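CYCLIN domain-containing protein (Chaetomium thermophilum, PDB 6Z3U) probably acts as the cyclin subunit of the CAK complex, regulating the activity of its cyclin-dependent serine/threonine kinase. Local coordinates at residues A[116-119]-A[120-124]; A[88-91]-A[92-96]; A[22-25]-A[26-29]; A[106-109]-A[110-113]; A[80-83]-A[84-87]. All blocks are in the same frame, centred on the assembly; numbering follows the deposited sequence.

Contact 1 of 5, residues A[116-119]-A[120-124]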
loop_
_atom_site.group_PDB
_atom_site.type_symbol
_atom_site.label_atom_id
_atom_site.label_comp_id
_atom_site.label_asym_id
_atom_site.label_seq_id
_atom_site.Cartn_x
_atom_site.Cartn_y
_atom_site.Cartn_z
ATOM N N THR A 116 -2.273 13.610 5.544
ATOM C CA THR A 116 -3.502 12.881 5.844
ATOM C C THR A 116 -3.379 12.102 7.148
ATOM O O THR A 116 -4.313 12.088 7.959
ATOM C CB THR A 116 -3.852 11.943 4.688
ATOM O OG1 THR A 116 -4.031 12.707 3.488
ATOM C CG2 THR A 116 -5.131 11.175 4.991
ATOM N N PHE A 117 -2.238 11.441 7.367
ATOM C CA PHE A 117 -2.004 10.792 8.653
ATOM C C PHE A 117 -2.117 11.793 9.799
ATOM O O PHE A 117 -2.656 11.474 10.864
ATOM C CB PHE A 117 -0.626 10.127 8.677
ATOM C CG PHE A 117 -0.521 8.882 7.837
ATOM C CD1 PHE A 117 -1.643 8.299 7.268
ATOM C CD2 PHE A 117 0.713 8.286 7.628
ATOM C CE1 PHE A 117 -1.534 7.154 6.502
ATOM C CE2 PHE A 117 0.828 7.140 6.864
ATOM C CZ PHE A 117 -0.297 6.574 6.300
ATOM N N PHE A 118 -1.601 13.007 9.600
ATOM C CA PHE A 118 -1.681 14.024 10.642
ATOM C C PHE A 118 -3.133 14.389 10.931
ATOM O O PHE A 118 -3.553 14.437 12.092
ATOM C CB PHE A 118 -0.870 15.253 10.228
ATOM C CG PHE A 118 -0.774 16.306 11.296
ATOM C CD1 PHE A 118 0.196 16.225 12.281
ATOM C CD2 PHE A 118 -1.634 17.392 11.298
ATOM C CE1 PHE A 118 0.289 17.192 13.260
ATOM C CE2 PHE A 118 -1.543 18.365 12.272
ATOM C CZ PHE A 118 -0.579 18.265 13.254
ATOM N N LYS A 119 -3.921 14.637 9.880
ATOM C CA LYS A 119 -5.324 14.984 10.080
ATOM C C LYS A 119 -6.096 13.824 10.694
ATOM O O LYS A 119 -6.959 14.026 11.556
ATOM C CB LYS A 119 -5.967 15.391 8.753
ATOM C CG LYS A 119 -5.419 16.666 8.144
ATOM C CD LYS A 119 -6.122 16.993 6.831
ATOM C CE LYS A 119 -7.264 17.982 7.026
ATOM N NZ LYS A 119 -6.846 19.237 7.719
ATOM N N ARG A 120 -5.798 12.600 10.260
ATOM C CA ARG A 120 -6.487 11.440 10.809
ATOM C C ARG A 120 -6.094 11.189 12.258
ATOM O O ARG A 120 -6.926 10.743 13.056
ATOM C CB ARG A 120 -6.181 10.208 9.958
ATOM C CG ARG A 120 -6.808 10.232 8.575
ATOM C CD ARG A 120 -6.460 8.968 7.820
ATOM N NE ARG A 120 -7.021 8.947 6.475
ATOM C CZ ARG A 120 -6.906 7.922 5.639
ATOM N NH1 ARG A 120 -6.245 6.833 6.009
ATOM N NH2 ARG A 120 -7.451 7.986 4.433
ATOM N N PHE A 121 -4.843 11.478 12.622
ATOM C CA PHE A 121 -4.409 11.248 13.995
ATOM C C PHE A 121 -5.187 12.123 14.968
ATOM O O PHE A 121 -5.596 11.661 16.040
ATOM C CB PHE A 121 -2.908 11.518 14.118
ATOM C CG PHE A 121 -2.371 11.353 15.513
ATOM C CD1 PHE A 121 -2.020 10.100 15.991
ATOM C CD2 PHE A 121 -2.215 12.450 16.346
ATOM C CE1 PHE A 121 -1.524 9.946 17.274
ATOM C CE2 PHE A 121 -1.722 12.300 17.629
ATOM C CZ PHE A 121 -1.376 11.047 18.093
ATOM N N TYR A 122 -5.414 13.385 14.605
ATOM C CA TYR A 122 -5.998 14.370 15.502
ATOM C C TYR A 122 -7.513 14.481 15.362
ATOM O O TYR A 122 -8.091 15.487 15.792
ATOM C CB TYR A 122 -5.332 15.730 15.276
ATOM C CG TYR A 122 -4.006 15.850 15.995
ATOM C CD1 TYR A 122 -3.915 15.599 17.355
ATOM C CD2 TYR A 122 -2.842 16.182 15.310
ATOM C CE1 TYR A 122 -2.717 15.692 18.020
ATOM C CE2 TYR A 122 -1.631 16.279 15.972
ATOM C CZ TYR A 122 -1.579 16.029 17.328
ATOM O OH TYR A 122 -0.393 16.115 18.014
ATOM N N ILE A 123 -8.171 13.490 14.769
ATOM C CA ILE A 123 -9.607 13.382 14.824
ATOM C C ILE A 123 -10.008 12.273 15.777
ATOM O O ILE A 123 -11.056 12.368 16.440
ATOM C CB ILE A 123 -10.220 13.138 13.412
ATOM C CG1 ILE A 123 -11.716 12.848 13.522
ATOM C CG2 ILE A 123 -9.494 12.015 12.703
ATOM C CD1 ILE A 123 -12.447 12.937 12.211
ATOM N N THR A 124 -9.173 11.248 15.904
ATOM C CA THR A 124 -9.330 10.263 16.956
ATOM C C THR A 124 -8.661 10.689 18.252
ATOM O O THR A 124 -9.004 10.158 19.315
ATOM C CB THR A 124 -8.754 8.905 16.538
ATOM O OG1 THR A 124 -7.374 9.051 16.183
ATOM C CG2 THR A 124 -9.515 8.330 15.352
#
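Thr116 O accepts the backbone N-H of Arg120 at 2.8 Å. One residue on, Phe117 O takes the N-H of Phe121, also at 2.8 Å. The third bond of the series is longer: Tyr122 N to Phe118 O, 3.3 Å. The side chains follow the same four-residue spacing. Tyr122 turns its CD2-CE2 edge onto one face of the Phe118 ring, toward the rim and not the middle. The pair is a T-shaped stack, with centroids 5.0 Å apart and planes at 74°. The torsions bring the rings together: Phe118 holds CG anti to the backbone N (chi1 -174°), while Tyr122 holds CG anti to the carbonyl carbon (chi1 -81°). The hydroxyl of Tyr122 is bonded to Tyr130 O. Arg120 runs out extended beside Thr116, pointing the same way. The methyl CG2 of Thr116 lies over one face of the guanidinium, nearest to NE at 3.3 Å. The hydroxyl OG1 of Thr116 bonds back to Ala112 O. Phe117 and Phe121 leave the stretch to pack on helix 132-146, against Ala146 and Met135. The contact is buried, and its side chains mix aromatic and polar groups. Backbone bonds hold the helix; one T-shaped pair and aliphatic packing fill in its buried side, with the hydroxyls of Thr116 and Tyr122 satisfied by main-chain carbonyls.

Contact 2 of 5, residues A[88-91]-A[92-96]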
loop_
_atom_site.group_PDB
_atom_site.type_symbol
_atom_site.label_atom_id
_atom_site.label_comp_id
_atom_site.label_asym_id
_atom_site.label_seq_id
_atom_site.Cartn_x
_atom_site.Cartn_y
_atom_site.Cartn_z
ATOM N N LEU A 88 -8.202 24.621 14.581
ATOM C CA LEU A 88 -7.398 25.690 13.995
ATOM C C LEU A 88 -5.912 25.358 14.056
ATOM O O LEU A 88 -5.175 25.611 13.097
ATOM C CB LEU A 88 -7.690 27.011 14.708
ATOM C CG LEU A 88 -7.526 28.298 13.894
ATOM C CD1 LEU A 88 -8.053 29.494 14.675
ATOM C CD2 LEU A 88 -6.079 28.526 13.504
ATOM N N LEU A 89 -5.452 24.791 15.172
ATOM C CA LEU A 89 -4.042 24.431 15.276
ATOM C C LEU A 89 -3.700 23.279 14.341
ATOM O O LEU A 89 -2.598 23.230 13.786
ATOM C CB LEU A 89 -3.692 24.072 16.718
ATOM C CG LEU A 89 -3.645 25.221 17.729
ATOM C CD1 LEU A 89 -3.180 24.713 19.087
ATOM C CD2 LEU A 89 -2.740 26.343 17.245
ATOM N N VAL A 90 -4.630 22.339 14.156
ATOM C CA VAL A 90 -4.393 21.250 13.213
ATOM C C VAL A 90 -4.184 21.807 11.811
ATOM O O VAL A 90 -3.290 21.368 11.078
ATOM C CB VAL A 90 -5.555 20.242 13.251
ATOM C CG1 VAL A 90 -5.418 19.228 12.123
ATOM C CG2 VAL A 90 -5.599 19.544 14.593
ATOM N N THR A 91 -4.999 22.788 11.420
ATOM C CA THR A 91 -4.846 23.390 10.101
ATOM C C THR A 91 -3.525 24.140 9.994
ATOM O O THR A 91 -2.849 24.073 8.961
ATOM C CB THR A 91 -6.021 24.327 9.819
ATOM O OG1 THR A 91 -7.252 23.629 10.049
ATOM C CG2 THR A 91 -5.990 24.819 8.382
ATOM N N PHE A 92 -3.142 24.857 11.050
ATOM C CA PHE A 92 -1.883 25.595 11.028
ATOM C C PHE A 92 -0.698 24.647 10.890
ATOM O O PHE A 92 0.213 24.883 10.089
ATOM C CB PHE A 92 -1.759 26.447 12.294
ATOM C CG PHE A 92 -0.390 27.032 12.502
ATOM C CD1 PHE A 92 0.020 28.147 11.790
ATOM C CD2 PHE A 92 0.482 26.476 13.423
ATOM C CE1 PHE A 92 1.278 28.688 11.983
ATOM C CE2 PHE A 92 1.741 27.014 13.620
ATOM C CZ PHE A 92 2.139 28.122 12.899
ATOM N N TYR A 93 -0.697 23.559 11.662
ATOM C CA TYR A 93 0.420 22.625 11.635
ATOM C C TYR A 93 0.386 21.706 10.421
ATOM O O TYR A 93 1.431 21.165 10.045
ATOM C CB TYR A 93 0.441 21.799 12.924
ATOM C CG TYR A 93 0.962 22.578 14.112
ATOM C CD1 TYR A 93 2.293 22.973 14.175
ATOM C CD2 TYR A 93 0.126 22.929 15.165
ATOM C CE1 TYR A 93 2.776 23.693 15.253
ATOM C CE2 TYR A 93 0.602 23.649 16.249
ATOM C CZ TYR A 93 1.929 24.027 16.286
ATOM O OH TYR A 93 2.418 24.741 17.357
ATOM N N THR A 94 -0.781 21.513 9.803
ATOM C CA THR A 94 -0.818 20.802 8.527
ATOM C C THR A 94 -0.130 21.615 7.435
ATOM O O THR A 94 0.528 21.050 6.554
ATOM C CB THR A 94 -2.264 20.494 8.132
ATOM O OG1 THR A 94 -2.913 19.781 9.191
ATOM C CG2 THR A 94 -2.305 19.648 6.865
ATOM N N ALA A 95 -0.282 22.941 7.471
ATOM C CA ALA A 95 0.424 23.788 6.516
ATOM C C ALA A 95 1.919 23.800 6.802
ATOM O O ALA A 95 2.734 23.793 5.873
ATOM C CB ALA A 95 -0.144 25.206 6.554
ATOM N N GLU A 96 2.298 23.825 8.082
ATOM C CA GLU A 96 3.713 23.759 8.433
ATOM C C GLU A 96 4.305 22.415 8.031
ATOM O O GLU A 96 5.457 22.342 7.585
ATOM C CB GLU A 96 3.894 24.002 9.932
ATOM C CG GLU A 96 5.347 24.119 10.375
ATOM C CD GLU A 96 5.484 24.565 11.819
ATOM O OE1 GLU A 96 5.246 23.741 12.726
ATOM O OE2 GLU A 96 5.826 25.745 12.048
#
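Leu88, Leu89, Val90 and Thr91 give their carbonyl oxygens to the N-H groups of Phe92, Tyr93, Thr94 and Ala95 in an unbroken run of alpha-helical bonds. Val90 O has a second partner, the hydroxyl OG1 of Thr94. That bond is modelled as very short, so its exact length is doubtful. Thr94 can reach back because OG1 stands beside its own backbone N, anti to the carbonyl carbon (chi1 -55°). The buried hydroxyl thus probably finds its partner within the helix. The Val90 methyl CG1 packs beside the same OG1 at 3.9 Å. One step round the helix, Tyr93 lays its ring back along the chain. Its CD2 comes to 4.3 Å from Leu89 CB. Phe92 puts CD2 over the centre of the Tyr93 ring, 3.8 Å above its plane. The phenol OH of Tyr93 is bonded to Arg354 NE, which ties the ring to helix 343-358. Thr91 behaves like Thr94: its OG1 bonds back to Leu87 O. Leu88, Leu89 and Phe92 meet Ile350, Ile353 and Leu357 of that same helix 343-358. Val90 and Thr94 face helix 108-124 instead. This is a helix packed on more than one side, with threonines bonding back to its own carbonyls, as suits the all-helical cyclin fold.

Contact 3 of 5, residues A[22-25]-A[26-29]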
loop_
_atom_site.group_PDB
_atom_site.type_symbol
_atom_site.label_atom_id
_atom_site.label_comp_id
_atom_site.label_asym_id
_atom_site.label_seq_id
_atom_site.Cartn_x
_atom_site.Cartn_y
_atom_site.Cartn_z
ATOM N N SER A 22 -13.996 8.033 5.925
ATOM C CA SER A 22 -14.916 8.797 5.092
ATOM C C SER A 22 -16.215 8.948 5.866
ATOM O O SER A 22 -16.846 7.948 6.220
ATOM C CB SER A 22 -15.158 8.115 3.743
ATOM O OG SER A 22 -14.006 8.178 2.918
ATOM N N PHE A 23 -16.601 10.193 6.140
ATOM C CA PHE A 23 -17.786 10.488 6.928
ATOM C C PHE A 23 -18.505 11.683 6.322
ATOM O O PHE A 23 -18.025 12.313 5.376
ATOM C CB PHE A 23 -17.436 10.783 8.392
ATOM C CG PHE A 23 -16.221 10.053 8.885
ATOM C CD1 PHE A 23 -16.321 8.757 9.362
ATOM C CD2 PHE A 23 -14.980 10.669 8.886
ATOM C CE1 PHE A 23 -15.204 8.083 9.819
ATOM C CE2 PHE A 23 -13.859 10.002 9.345
ATOM C CZ PHE A 23 -13.972 8.709 9.814
ATOM N N SER A 24 -19.670 11.986 6.879
ATOM C CA SER A 24 -20.383 13.205 6.548
ATOM C C SER A 24 -19.880 14.356 7.419
ATOM O O SER A 24 -19.372 14.127 8.522
ATOM C CB SER A 24 -21.881 13.017 6.760
ATOM O OG SER A 24 -22.188 12.893 8.139
ATOM N N PRO A 25 -20.006 15.595 6.953
ATOM C CA PRO A 25 -19.564 16.726 7.786
ATOM C C PRO A 25 -20.178 16.720 9.173
ATOM O O PRO A 25 -19.519 17.133 10.137
ATOM C CB PRO A 25 -20.002 17.950 6.969
ATOM C CG PRO A 25 -20.050 17.463 5.557
ATOM C CD PRO A 25 -20.506 16.035 5.637
ATOM N N SER A 26 -21.419 16.251 9.311
ATOM C CA SER A 26 -22.028 16.171 10.634
ATOM C C SER A 26 -21.342 15.109 11.482
ATOM O O SER A 26 -21.103 15.317 12.676
ATOM C CB SER A 26 -23.523 15.878 10.505
ATOM O OG SER A 26 -24.165 15.929 11.768
ATOM N N GLN A 27 -21.010 13.967 10.877
ATOM C CA GLN A 27 -20.285 12.928 11.601
ATOM C C GLN A 27 -18.892 13.402 11.997
ATOM O O GLN A 27 -18.417 13.105 13.100
ATOM C CB GLN A 27 -20.198 11.667 10.744
ATOM C CG GLN A 27 -21.492 10.875 10.666
ATOM C CD GLN A 27 -21.462 9.821 9.574
ATOM O OE1 GLN A 27 -22.297 9.827 8.671
ATOM N NE2 GLN A 27 -20.493 8.916 9.648
ATOM N N LEU A 28 -18.223 14.145 11.110
ATOM C CA LEU A 28 -16.876 14.619 11.405
ATOM C C LEU A 28 -16.875 15.563 12.600
ATOM O O LEU A 28 -16.021 15.453 13.488
ATOM C CB LEU A 28 -16.286 15.316 10.179
ATOM C CG LEU A 28 -14.764 15.280 10.037
ATOM C CD1 LEU A 28 -14.295 13.871 9.721
ATOM C CD2 LEU A 28 -14.298 16.248 8.960
ATOM N N ALA A 29 -17.824 16.497 12.644
ATOM C CA ALA A 29 -17.872 17.440 13.755
ATOM C C ALA A 29 -18.123 16.715 15.071
ATOM O O ALA A 29 -17.433 16.956 16.069
ATOM C CB ALA A 29 -18.949 18.494 13.498
#
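Ser24 OG accepts the backbone N-H of Gln27 at 3.2 Å, with an N-H...O angle of 159°. This is the capping bond of helix 25-48, and Ser24 is its N-cap. The hydroxyl can make it because OG sits between the backbone N and the carbonyl carbon (chi1 69°), turned toward the first turn. The same OG is hydrogen-bonded to Glu67 OE2 of the RING-type domain-containing protein, a neighbouring chain. It therefore probably accepts from the helix and donates to that carboxylate. The main-chain oxygen of Ser24 is used as well: it takes the N-H of Leu28 at 2.8 Å. Pro25 O takes the N-H of Ala29 at 3.1 Å. Before the cap, Phe23 O accepts from His233 ND1, and the Phe23 backbone is bonded to Phe232. Apolar atoms of the same residues also meet. Leu28 CD1 comes to 3.4 Å from Phe23 CD2, the two side chains crossing at about a right angle. Gln27 CB packs at 3.7 Å from Phe23 CB, and its chain then runs out past the Ser24 hydroxyl. With an alanine here everything beyond CB is gone, which would probably uncover the Ser24 hydroxyl and deprive Glu67 of the neighbouring chain of a packing partner. A serine N-cap followed by proline in the first turn is a classic helix start. Here the cap also receives a carboxylate from another subunit.

Contact 4 of 5, residues A[106-109]-A[110-113]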
loop_
_atom_site.group_PDB
_atom_site.type_symbol
_atom_site.label_atom_id
_atom_site.label_comp_id
_atom_site.label_asym_id
_atom_site.label_seq_id
_atom_site.Cartn_x
_atom_site.Cartn_y
_atom_site.Cartn_z
ATOM N N MET A 106 10.478 16.335 -0.688
ATOM C CA MET A 106 9.784 15.059 -0.670
ATOM C C MET A 106 8.769 14.992 -1.807
ATOM O O MET A 106 8.285 16.010 -2.307
ATOM C CB MET A 106 9.079 14.841 0.666
ATOM C CG MET A 106 10.019 14.617 1.828
ATOM S SD MET A 106 9.113 14.441 3.373
ATOM C CE MET A 106 10.431 14.040 4.516
ATOM N N SER A 107 8.448 13.768 -2.212
ATOM C CA SER A 107 7.496 13.569 -3.294
ATOM C C SER A 107 6.104 14.038 -2.881
ATOM O O SER A 107 5.762 14.079 -1.697
ATOM C CB SER A 107 7.458 12.096 -3.703
ATOM O OG SER A 107 7.272 11.259 -2.577
ATOM N N ASP A 108 5.299 14.403 -3.883
ATOM C CA ASP A 108 3.943 14.865 -3.610
ATOM C C ASP A 108 3.120 13.789 -2.912
ATOM O O ASP A 108 2.302 14.092 -2.037
ATOM C CB ASP A 108 3.261 15.296 -4.908
ATOM C CG ASP A 108 3.803 16.609 -5.451
ATOM O OD1 ASP A 108 4.547 17.300 -4.723
ATOM O OD2 ASP A 108 3.479 16.950 -6.610
ATOM N N GLU A 109 3.306 12.525 -3.298
ATOM C CA GLU A 109 2.547 11.451 -2.662
ATOM C C GLU A 109 2.928 11.289 -1.198
ATOM O O GLU A 109 2.070 10.956 -0.373
ATOM C CB GLU A 109 2.760 10.142 -3.418
ATOM C CG GLU A 109 2.235 10.157 -4.845
ATOM C CD GLU A 109 1.382 8.944 -5.162
ATOM O OE1 GLU A 109 0.168 9.108 -5.395
ATOM O OE2 GLU A 109 1.931 7.820 -5.166
ATOM N N ILE A 110 4.197 11.515 -0.853
ATOM C CA ILE A 110 4.607 11.439 0.546
ATOM C C ILE A 110 3.973 12.575 1.341
ATOM O O ILE A 110 3.372 12.355 2.398
ATOM C CB ILE A 110 6.142 11.456 0.659
ATOM C CG1 ILE A 110 6.718 10.107 0.218
ATOM C CG2 ILE A 110 6.568 11.780 2.084
ATOM C CD1 ILE A 110 8.236 10.054 0.185
ATOM N N LYS A 111 4.101 13.806 0.843
ATOM C CA LYS A 111 3.501 14.951 1.520
ATOM C C LYS A 111 2.025 14.706 1.803
ATOM O O LYS A 111 1.558 14.868 2.935
ATOM C CB LYS A 111 3.668 16.209 0.668
ATOM C CG LYS A 111 5.101 16.606 0.389
ATOM C CD LYS A 111 5.153 17.785 -0.572
ATOM C CE LYS A 111 6.582 18.165 -0.909
ATOM N NZ LYS A 111 6.705 18.680 -2.299
ATOM N N ALA A 112 1.274 14.307 0.774
ATOM C CA ALA A 112 -0.163 14.130 0.935
ATOM C C ALA A 112 -0.478 13.029 1.938
ATOM O O ALA A 112 -1.433 13.143 2.716
ATOM C CB ALA A 112 -0.803 13.827 -0.420
ATOM N N THR A 113 0.313 11.952 1.937
ATOM C CA THR A 113 0.087 10.871 2.891
ATOM C C THR A 113 0.435 11.305 4.309
ATOM O O THR A 113 -0.311 11.017 5.253
ATOM C CB THR A 113 0.906 9.645 2.497
ATOM O OG1 THR A 113 0.392 9.099 1.277
ATOM C CG2 THR A 113 0.844 8.587 3.590
#
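Ser107 is the N-cap of helix 108-124, and its carbonyl oxygen takes the N-H of Lys111 at 3.0 Å. Asp108 O and Glu109 O carry the pattern on to Ala112 N and Thr113 N. Lys111 runs back along the helix start, its CG anti to the carbonyl carbon (chi1 -61°), and brings NZ over the first turn. The main partner of NZ is Asp102 OD1 of helix 83-103, a salt bridge. NZ also makes a weak bond to Met106 O at 3.1 Å and a long salt bridge to Asp108 OD1 at 3.5 Å. The two carboxylates around NZ would probably favour the charged lysine. Met106 and Ile110 cross at about a right angle, SD meeting the branch methyl CG2 at 3.9 Å. The other branch of Ile110, CG1 and CD1, lies against Ser107 OG. Outward, Asp108 OD2 bridges to Arg222 and Glu109 OE2 to Arg190, while Thr113 OG1 is bonded to His187 and Glu147. Met106, Ile110 and Thr113 rest on helix 132-146, at Leu140, Cys144 and Ala146. Ser107 also packs on Arg250 of the kinase chain, so this helix start rests on helix 132-146 and also touches the partner subunit.

Contact 5 of 5, residues A[80-83]-A[84-87]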
loop_
_atom_site.group_PDB
_atom_site.type_symbol
_atom_site.label_atom_id
_atom_site.label_comp_id
_atom_site.label_asym_id
_atom_site.label_seq_id
_atom_site.Cartn_x
_atom_site.Cartn_y
_atom_site.Cartn_z
ATOM N N PHE A 80 -9.570 25.034 28.808
ATOM C CA PHE A 80 -9.290 24.047 27.775
ATOM C C PHE A 80 -9.616 24.615 26.398
ATOM O O PHE A 80 -10.474 25.487 26.252
ATOM C CB PHE A 80 -10.097 22.774 28.030
ATOM C CG PHE A 80 -9.738 22.082 29.314
ATOM C CD1 PHE A 80 -8.685 21.184 29.369
ATOM C CD2 PHE A 80 -10.453 22.338 30.472
ATOM C CE1 PHE A 80 -8.354 20.555 30.553
ATOM C CE2 PHE A 80 -10.127 21.709 31.657
ATOM C CZ PHE A 80 -9.077 20.818 31.697
ATOM N N LEU A 81 -8.921 24.104 25.383
ATOM C CA LEU A 81 -9.122 24.581 24.020
ATOM C C LEU A 81 -10.530 24.265 23.529
ATOM O O LEU A 81 -11.107 23.228 23.867
ATOM C CB LEU A 81 -8.091 23.953 23.081
ATOM C CG LEU A 81 -6.634 24.396 23.213
ATOM C CD1 LEU A 81 -5.819 23.866 22.047
ATOM C CD2 LEU A 81 -6.530 25.914 23.276
ATOM N N THR A 82 -11.084 25.178 22.720
ATOM C CA THR A 82 -12.366 24.950 22.072
ATOM C C THR A 82 -12.178 24.031 20.865
ATOM O O THR A 82 -11.131 24.063 20.213
ATOM C CB THR A 82 -12.968 26.276 21.610
ATOM O OG1 THR A 82 -12.433 27.348 22.396
ATOM C CG2 THR A 82 -14.478 26.276 21.746
ATOM N N PRO A 83 -13.175 23.193 20.548
ATOM C CA PRO A 83 -13.052 22.347 19.346
ATOM C C PRO A 83 -12.623 23.114 18.105
ATOM O O PRO A 83 -11.838 22.595 17.303
ATOM C CB PRO A 83 -14.463 21.759 19.198
ATOM C CG PRO A 83 -14.992 21.706 20.593
ATOM C CD PRO A 83 -14.403 22.896 21.310
ATOM N N ALA A 84 -13.116 24.343 17.924
ATOM C CA ALA A 84 -12.694 25.154 16.787
ATOM C C ALA A 84 -11.238 25.580 16.924
ATOM O O ALA A 84 -10.482 25.543 15.946
ATOM C CB ALA A 84 -13.601 26.379 16.651
ATOM N N GLU A 85 -10.826 25.984 18.129
ATOM C CA GLU A 85 -9.422 26.311 18.355
ATOM C C GLU A 85 -8.539 25.080 18.217
ATOM O O GLU A 85 -7.385 25.188 17.790
ATOM C CB GLU A 85 -9.236 26.927 19.740
ATOM C CG GLU A 85 -9.934 28.264 19.929
ATOM C CD GLU A 85 -9.751 28.830 21.326
ATOM O OE1 GLU A 85 -9.831 30.068 21.479
ATOM O OE2 GLU A 85 -9.528 28.038 22.268
ATOM N N GLU A 86 -9.063 23.908 18.574
ATOM C CA GLU A 86 -8.328 22.668 18.365
ATOM C C GLU A 86 -8.136 22.414 16.877
ATOM O O GLU A 86 -7.029 22.102 16.424
ATOM C CB GLU A 86 -9.074 21.512 19.033
ATOM C CG GLU A 86 -8.183 20.485 19.717
ATOM C CD GLU A 86 -8.980 19.449 20.488
ATOM O OE1 GLU A 86 -9.487 19.782 21.578
ATOM O OE2 GLU A 86 -9.090 18.300 20.013
ATOM N N LEU A 87 -9.214 22.553 16.098
ATOM C CA LEU A 87 -9.135 22.361 14.654
ATOM C C LEU A 87 -8.273 23.426 13.989
ATOM O O LEU A 87 -7.683 23.174 12.933
ATOM C CB LEU A 87 -10.542 22.376 14.055
ATOM C CG LEU A 87 -10.691 22.109 12.558
ATOM C CD1 LEU A 87 -10.001 20.819 12.165
ATOM C CD2 LEU A 87 -12.166 22.065 12.189
#
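Glu85 OE2 receives two groups of Thr82. The backbone N-H of Thr82 points at it almost straight, 178° at the hydrogen, over 3.3 Å. It meets OE2 on the anti side, 34° out of the carboxylate plane. The hydroxyl OG1 of Thr82 adds a weak bond at 3.0 Å. Thr82 is the N-cap of helix 83-103, so the side chain of the third helix residue bonds back to the cap N-H. That is one half of a capping box; the threonine side chain makes no capping bond in return. Thr82 O takes the N-H of Glu86, and Pro83 O that of Leu87 at 2.9 Å. Leu81 lays CD2 beside Glu85 OE2, 3.8 Å away. In the next shell Lys356 NZ makes a salt bridge to the same OE2. If an alanine replaced Glu85, the Thr82 N-H would probably lose this acceptor and Lys356 its carboxylate mate. Asn36 ND2 bonds both Glu86 OE1 and Leu81 O, so Asn36 of helix 25-48 ties the loop and the first turn of helix 83-103 together. The helix start touches two other helices: 343-358 at Leu81 and Glu85, and 25-48 at Pro83, Glu86 and Leu87.

How the contacts relate
Contacts 5 and 2 follow each other on helix 83-103, and contacts 4 and 1 on helix 108-124. The two helices pack where contacts 1 and 2 meet; the centres of these contacts are about 11 Å apart. Phe118 CD2 lies 3.4 Å from Thr94 OG1, and Tyr122 CB 3.9 Å from Val90 CG2. Contact 5 joins contact 2 through Leu81 CD1 and Leu89 CD1, 4.1 Å apart. Contact 3 reaches contact 1 through Leu28 and Ile123. Contacts 4 and 5 lie on opposite sides of the chain's centre, their own centres about 27 Å apart. Both ends of helix 108-124 touch the kinase chain, at Ser107 and Thr124, whereas contact 3 faces the RING-type protein.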